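Local coordinates for putative uncharacterized protein PH0594 (Pyrococcus horikoshii, PDB 4HXF) that probably cleaves peptides as a serine protease of the prolyl oligopeptidase family, an acylaminoacyl peptidase that assembles into a self-compartmentalizing hexamer, at residues E317-P322 and G393-K397; F349-F354 and G365-K369. One frame throughout, in Å; residues are numbered along the deposited sequence.

Contact 1: E317-P322 and G393-K397; sequences ETATRP and GYYFK
Glu317 and Phe396 make the one direct hydrogen bond between 317-322 and 393-397. Phe396 N gives its hydrogen to Glu317 OE1 over 3.0 Å, almost straight at 170°. The donor comes in on the anti side of the carboxylate, a little out of its plane. With CG anti to the backbone N (chi1 178°) and the chain extended beyond it, Glu317 carries OE1 across to the other loop. Glu317 OE1 also takes a hydrogen from water 1 at 2.6 Å, and this water donates as well to Phe396 O. Glu317 OE1 thus grips Phe396 N directly and Phe396 O through the water. Were Glu317 shortened to an alanine, Phe396 N would probably lose this acceptor and water 1 one of its anchors. Water 2 forms a second bridge, donating to Ala319 O and accepting from Lys397 N.

Weaker polar contacts run along the backbones. Ala319 CA points its hydrogen straight at Tyr395 O, with the two atoms 3.4 Å apart. Thr318 CA approaches Tyr394 O less directly.

The apolar part centres on the Phe396 ring. Pro322 CD sits over one face of the Phe396 ring, 4.0 Å from its centroid, in a CH-pi contact. The backbone of Thr320 meets the ring at its edge, and Phe343 of helix 340-343 also touches Phe396.

Segment 317-322 is the turn between strands 312-317 and 324-328 of a four-stranded antiparallel propeller sheet. Segment 393-397 leads into helix 398-405 of the hydrolase domain. This is an interdomain contact, as expected where a beta-propeller meets an alpha/beta-hydrolase domain.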
loop_
_atom_site.group_PDB
_atom_site.type_symbol
_atom_site.label_atom_id
_atom_site.label_comp_id
_atom_site.label_asym_id
_atom_site.label_seq_id
_atom_site.Cartn_x
_atom_site.Cartn_y
_atom_site.Cartn_z
ATOM N N GLU A 317 15.514 -43.746 -2.008
ATOM C CA GLU A 317 16.645 -42.935 -2.382
ATOM C C GLU A 317 17.883 -43.842 -2.449
ATOM O O GLU A 317 17.948 -44.827 -1.740
ATOM C CB GLU A 317 16.780 -41.857 -1.331
ATOM C CG GLU A 317 17.886 -40.911 -1.429
ATOM C CD GLU A 317 17.647 -39.705 -0.594
ATOM O OE1 GLU A 317 18.584 -39.304 0.061
ATOM O OE2 GLU A 317 16.533 -39.117 -0.574
ATOM N N THR A 318 18.902 -43.455 -3.225
ATOM C CA THR A 318 20.160 -44.166 -3.336
ATOM C C THR A 318 21.324 -43.148 -3.222
ATOM O O THR A 318 21.076 -41.958 -3.067
ATOM C CB THR A 318 20.276 -44.925 -4.666
ATOM O OG1 THR A 318 20.382 -43.922 -5.709
ATOM C CG2 THR A 318 19.004 -45.820 -4.875
ATOM N N ALA A 319 22.585 -43.634 -3.179
ATOM C CA ALA A 319 23.752 -42.760 -3.087
ATOM C C ALA A 319 23.801 -41.777 -4.258
ATOM O O ALA A 319 24.331 -40.688 -4.064
ATOM C CB ALA A 319 25.051 -43.534 -3.073
ATOM N N THR A 320 23.221 -42.194 -5.378
ATOM C CA THR A 320 23.357 -41.331 -6.558
ATOM C C THR A 320 22.034 -40.742 -7.080
ATOM O O THR A 320 22.059 -40.087 -8.101
ATOM C CB THR A 320 24.059 -42.082 -7.711
ATOM O OG1 THR A 320 23.281 -43.238 -8.126
ATOM C CG2 THR A 320 25.457 -42.481 -7.323
ATOM N N ARG A 321 20.902 -40.971 -6.438
ATOM C CA ARG A 321 19.586 -40.434 -6.867
ATOM C C ARG A 321 18.737 -40.039 -5.660
ATOM O O ARG A 321 18.523 -40.855 -4.767
ATOM C CB ARG A 321 18.735 -41.489 -7.633
ATOM C CG ARG A 321 19.245 -41.694 -9.092
ATOM C CD ARG A 321 18.988 -40.436 -9.932
ATOM N NE ARG A 321 17.540 -40.243 -10.202
ATOM C CZ ARG A 321 16.852 -40.725 -11.257
ATOM N NH1 ARG A 321 15.502 -40.592 -11.342
ATOM N NH2 ARG A 321 17.526 -41.357 -12.224
ATOM N N PRO A 322 18.200 -38.851 -5.693
ATOM C CA PRO A 322 17.108 -38.530 -4.764
ATOM C C PRO A 322 15.980 -39.482 -4.922
ATOM O O PRO A 322 15.811 -40.154 -5.950
ATOM C CB PRO A 322 16.678 -37.106 -5.169
ATOM C CG PRO A 322 17.917 -36.501 -5.875
ATOM C CD PRO A 322 18.538 -37.699 -6.584
ATOM N N GLY A 393 25.764 -44.253 4.380
ATOM C CA GLY A 393 25.712 -45.378 3.477
ATOM C C GLY A 393 25.132 -44.994 2.133
ATOM O O GLY A 393 25.879 -44.519 1.225
ATOM N N TYR A 394 23.849 -45.280 1.972
ATOM C CA TYR A 394 23.182 -45.225 0.640
ATOM C C TYR A 394 22.054 -44.228 0.468
ATOM O O TYR A 394 21.026 -44.520 -0.141
ATOM C CB TYR A 394 22.800 -46.647 0.222
ATOM C CG TYR A 394 23.968 -47.587 0.299
ATOM C CD1 TYR A 394 23.973 -48.653 1.248
ATOM C CD2 TYR A 394 24.959 -47.524 -0.609
ATOM C CE1 TYR A 394 25.071 -49.529 1.359
ATOM C CE2 TYR A 394 26.058 -48.378 -0.509
ATOM C CZ TYR A 394 26.056 -49.413 0.415
ATOM O OH TYR A 394 27.189 -50.207 0.395
ATOM N N TYR A 395 22.240 -43.066 1.082
ATOM C CA TYR A 395 21.360 -41.958 0.770
ATOM C C TYR A 395 22.139 -40.901 -0.056
ATOM O O TYR A 395 23.360 -41.000 -0.188
ATOM C CB TYR A 395 20.770 -41.387 2.039
ATOM C CG TYR A 395 21.653 -40.550 2.956
ATOM C CD1 TYR A 395 22.267 -41.131 4.092
ATOM C CD2 TYR A 395 21.835 -39.209 2.779
ATOM C CE1 TYR A 395 22.999 -40.375 4.960
ATOM C CE2 TYR A 395 22.682 -38.497 3.574
ATOM C CZ TYR A 395 23.221 -39.077 4.686
ATOM O OH TYR A 395 23.979 -38.287 5.523
ATOM N N PHE A 396 21.397 -39.918 -0.608
ATOM C CA PHE A 396 21.932 -39.025 -1.558
ATOM C C PHE A 396 22.554 -37.876 -0.803
ATOM O O PHE A 396 21.826 -37.128 -0.128
ATOM C CB PHE A 396 20.829 -38.545 -2.506
ATOM C CG PHE A 396 21.356 -37.568 -3.558
ATOM C CD1 PHE A 396 21.976 -38.044 -4.684
ATOM C CD2 PHE A 396 21.171 -36.197 -3.390
ATOM C CE1 PHE A 396 22.466 -37.156 -5.693
ATOM C CE2 PHE A 396 21.704 -35.325 -4.310
ATOM C CZ PHE A 396 22.300 -35.811 -5.454
ATOM N N LYS A 397 23.880 -37.750 -0.874
ATOM C CA LYS A 397 24.553 -36.657 -0.087
ATOM C C LYS A 397 25.196 -35.654 -1.037
ATOM O O LYS A 397 26.201 -35.928 -1.734
ATOM C CB LYS A 397 25.590 -37.160 0.895
ATOM C CG LYS A 397 26.353 -36.003 1.633
ATOM C CD LYS A 397 25.665 -35.338 2.777
ATOM C CE LYS A 397 26.638 -34.378 3.571
ATOM N NZ LYS A 397 25.885 -33.344 4.368
HETATM O O HOH W 1 19.131 -36.836 0.542
HETATM O O HOH W 2 25.908 -39.353 -2.435
#

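Contact 2: F349-F354 and G365-K369. With HEZ (hexane-1,6-diol), chain O.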
loop_
_atom_site.group_PDB
_atom_site.type_symbol
_atom_site.label_atom_id
_atom_site.label_comp_id
_atom_site.label_asym_id
_atom_site.label_seq_id
_atom_site.Cartn_x
_atom_site.Cartn_y
_atom_site.Cartn_z
ATOM N N PHE A 349 28.634 -40.424 -8.939
ATOM C CA PHE A 349 29.756 -41.261 -8.470
ATOM C C PHE A 349 29.236 -42.257 -7.442
ATOM O O PHE A 349 28.724 -41.858 -6.400
ATOM C CB PHE A 349 30.813 -40.370 -7.847
ATOM C CG PHE A 349 31.299 -39.235 -8.737
ATOM C CD1 PHE A 349 30.557 -38.094 -8.909
ATOM C CD2 PHE A 349 32.492 -39.361 -9.439
ATOM C CE1 PHE A 349 30.948 -37.093 -9.742
ATOM C CE2 PHE A 349 32.915 -38.354 -10.239
ATOM C CZ PHE A 349 32.172 -37.212 -10.394
ATOM N N GLU A 350 29.262 -43.540 -7.779
ATOM C CA GLU A 350 28.796 -44.599 -6.871
ATOM C C GLU A 350 29.900 -44.843 -5.864
ATOM O O GLU A 350 31.030 -45.040 -6.300
ATOM C CB GLU A 350 28.641 -45.918 -7.642
ATOM C CG GLU A 350 27.425 -46.010 -8.542
ATOM C CD GLU A 350 26.111 -45.750 -7.856
ATOM O OE1 GLU A 350 25.941 -46.021 -6.621
ATOM O OE2 GLU A 350 25.234 -45.245 -8.611
ATOM N N PRO A 351 29.604 -44.878 -4.573
ATOM C CA PRO A 351 30.604 -45.149 -3.553
ATOM C C PRO A 351 31.034 -46.618 -3.652
ATOM O O PRO A 351 30.267 -47.517 -4.117
ATOM C CB PRO A 351 29.892 -44.823 -2.262
ATOM C CG PRO A 351 28.469 -44.776 -2.547
ATOM C CD PRO A 351 28.311 -44.458 -3.995
ATOM N N ARG A 352 32.276 -46.847 -3.328
ATOM C CA ARG A 352 32.851 -48.194 -3.175
ATOM C C ARG A 352 32.917 -48.559 -1.695
ATOM O O ARG A 352 33.631 -47.856 -0.925
ATOM C CB ARG A 352 34.248 -48.255 -3.782
ATOM C CG ARG A 352 34.923 -49.625 -3.504
ATOM C CD ARG A 352 36.106 -49.946 -4.353
ATOM N NE ARG A 352 35.700 -50.317 -5.711
ATOM C CZ ARG A 352 36.556 -50.657 -6.682
ATOM N NH1 ARG A 352 37.881 -50.683 -6.471
ATOM N NH2 ARG A 352 36.098 -50.917 -7.886
ATOM N N HIS A 353 32.263 -49.666 -1.293
ATOM C CA HIS A 353 32.251 -50.116 0.058
ATOM C C HIS A 353 33.581 -50.837 0.338
ATOM O O HIS A 353 34.109 -51.565 -0.543
ATOM C CB HIS A 353 31.084 -51.070 0.254
ATOM C CG HIS A 353 31.078 -51.766 1.567
ATOM N ND1 HIS A 353 31.329 -53.093 1.681
ATOM C CD2 HIS A 353 30.941 -51.276 2.831
ATOM C CE1 HIS A 353 31.310 -53.427 3.013
ATOM N NE2 HIS A 353 31.029 -52.317 3.710
ATOM N N PHE A 354 34.098 -50.677 1.533
ATOM C CA PHE A 354 35.249 -51.462 2.033
ATOM C C PHE A 354 35.105 -51.761 3.491
ATOM O O PHE A 354 34.480 -51.032 4.240
ATOM C CB PHE A 354 36.615 -50.802 1.795
ATOM C CG PHE A 354 36.847 -49.512 2.544
ATOM C CD1 PHE A 354 37.713 -49.444 3.686
ATOM C CD2 PHE A 354 36.299 -48.277 2.096
ATOM C CE1 PHE A 354 37.915 -48.239 4.384
ATOM C CE2 PHE A 354 36.560 -47.095 2.789
ATOM C CZ PHE A 354 37.387 -47.053 3.931
ATOM N N GLY A 365 33.355 -48.864 5.697
ATOM C CA GLY A 365 33.723 -47.556 5.125
ATOM C C GLY A 365 33.284 -47.564 3.673
ATOM O O GLY A 365 32.931 -48.586 3.046
ATOM N N TRP A 366 33.199 -46.360 3.153
ATOM C CA TRP A 366 33.022 -46.104 1.721
ATOM C C TRP A 366 33.930 -45.002 1.180
ATOM O O TRP A 366 34.324 -44.109 1.933
ATOM C CB TRP A 366 31.574 -45.699 1.356
ATOM C CG TRP A 366 30.504 -46.716 1.713
ATOM C CD1 TRP A 366 29.913 -47.615 0.878
ATOM C CD2 TRP A 366 29.899 -46.959 3.021
ATOM N NE1 TRP A 366 29.033 -48.454 1.553
ATOM C CE2 TRP A 366 28.964 -48.068 2.847
ATOM C CE3 TRP A 366 30.061 -46.415 4.292
ATOM C CZ2 TRP A 366 28.247 -48.553 3.871
ATOM C CZ3 TRP A 366 29.296 -46.938 5.350
ATOM C CH2 TRP A 366 28.420 -47.937 5.135
ATOM N N TYR A 367 34.219 -45.079 -0.125
ATOM C CA TYR A 367 34.855 -43.935 -0.745
ATOM C C TYR A 367 34.452 -43.741 -2.150
ATOM O O TYR A 367 33.928 -44.651 -2.781
ATOM C CB TYR A 367 36.373 -44.112 -0.660
ATOM C CG TYR A 367 36.979 -45.148 -1.538
ATOM C CD1 TYR A 367 37.223 -46.452 -1.035
ATOM C CD2 TYR A 367 37.451 -44.861 -2.804
ATOM C CE1 TYR A 367 37.814 -47.398 -1.792
ATOM C CE2 TYR A 367 38.077 -45.854 -3.531
ATOM C CZ TYR A 367 38.267 -47.099 -3.002
ATOM O OH TYR A 367 38.960 -48.049 -3.756
ATOM N N ILE A 368 34.596 -42.494 -2.601
ATOM C CA ILE A 368 34.354 -42.138 -3.989
ATOM C C ILE A 368 35.641 -41.639 -4.577
ATOM O O ILE A 368 36.332 -40.807 -4.012
ATOM C CB ILE A 368 33.294 -41.029 -4.141
ATOM C CG1 ILE A 368 31.909 -41.482 -3.653
ATOM C CG2 ILE A 368 33.249 -40.517 -5.573
ATOM C CD1 ILE A 368 30.922 -40.368 -3.338
ATOM N N LYS A 369 35.961 -42.181 -5.742
ATOM C CA LYS A 369 37.191 -41.824 -6.500
ATOM C C LYS A 369 36.809 -40.868 -7.664
ATOM O O LYS A 369 35.840 -41.123 -8.422
ATOM C CB LYS A 369 37.894 -43.063 -7.041
ATOM C CG LYS A 369 39.159 -42.687 -7.783
ATOM C CD LYS A 369 39.740 -43.953 -8.399
ATOM C CE LYS A 369 41.141 -43.751 -8.962
ATOM N NZ LYS A 369 41.843 -44.981 -9.565
HETATM O O1 HEZ O . 41.217 -47.288 -7.933
HETATM C C1 HEZ O . 40.165 -48.000 -8.664
HETATM C C2 HEZ O . 38.793 -48.211 -7.991
HETATM C C3 HEZ O . 37.874 -46.990 -7.833
HETATM C C4 HEZ O . 36.548 -47.280 -7.169
HETATM C C5 HEZ O . 35.459 -46.313 -7.590
HETATM C C6 HEZ O . 34.871 -45.430 -6.467
HETATM O O6 HEZ O . 34.305 -44.205 -7.056
HETATM O O HOH W 3 39.163 -50.741 -3.486
#
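Arg352 and Tyr367 form a hydrogen-bonded pair in an antiparallel beta hairpin, strands 352-358 and 361-368, at one end of the eight-stranded hydrolase sheet. Arg352 N reaches Tyr367 O at 2.8 Å, and Tyr367 N returns a bond to Arg352 O. Phe354 and Gly365 make a second such pair. Between them His353 faces Trp366 in a non-hydrogen-bonded pair.

Phe354 CG lies between its backbone N and carbonyl carbon (chi1 66°), which folds the ring back over Gly365. Gly365 CA makes a CH-pi contact with it, 4.0 Å from the centroid of the Phe354 ring. The ring fills the place beside Gly365 where other residues carry CB.

Arg352 and Tyr367 lie side by side. Arg352 CB sits over a face of the tyrosine ring, while Phe354 CD2 meets that ring at its edge. Water 3 joins Arg352 NH1 to Tyr367 OH, which also bonds Glu452. On the face that carries His353 and Trp366, His353 CD2 lies 3.5 Å above the Trp366 ring plane. Further along, Phe349 CB packs on Ile368 CG2 at 3.3 Å.

A hexane-1,6-diol, probably from crystallisation, lies over the Arg352 guanidinium. Its O6 accepts from Lys369 N at 2.9 Å. Four backbone bonds set the register, while side chains add apolar and ring contacts on both faces.

The centres of contacts 1 and 2 are about 12 Å apart, and the two touch directly. Tyr394 OH of contact 1 and Trp366 NE1 of contact 2 are 2.8 Å apart, a probable hydrogen bond. Thr320 OG1 and Glu350 OE2, also at 2.8 Å, probably form another. Ala319 CB packs on Pro351 CD at 3.5 Å. The propeller turn 317-322 therefore meets both the 393-397 loop and the loop leading into the hairpin. Helix 398-405, which follows Lys397, packs against Phe349 and Ile368. Neither contact forms part of the inhibitor pocket or of a magnesium site. The Tyr395 side chain is about 11 Å from the bound chloromethyl ketone inhibitor.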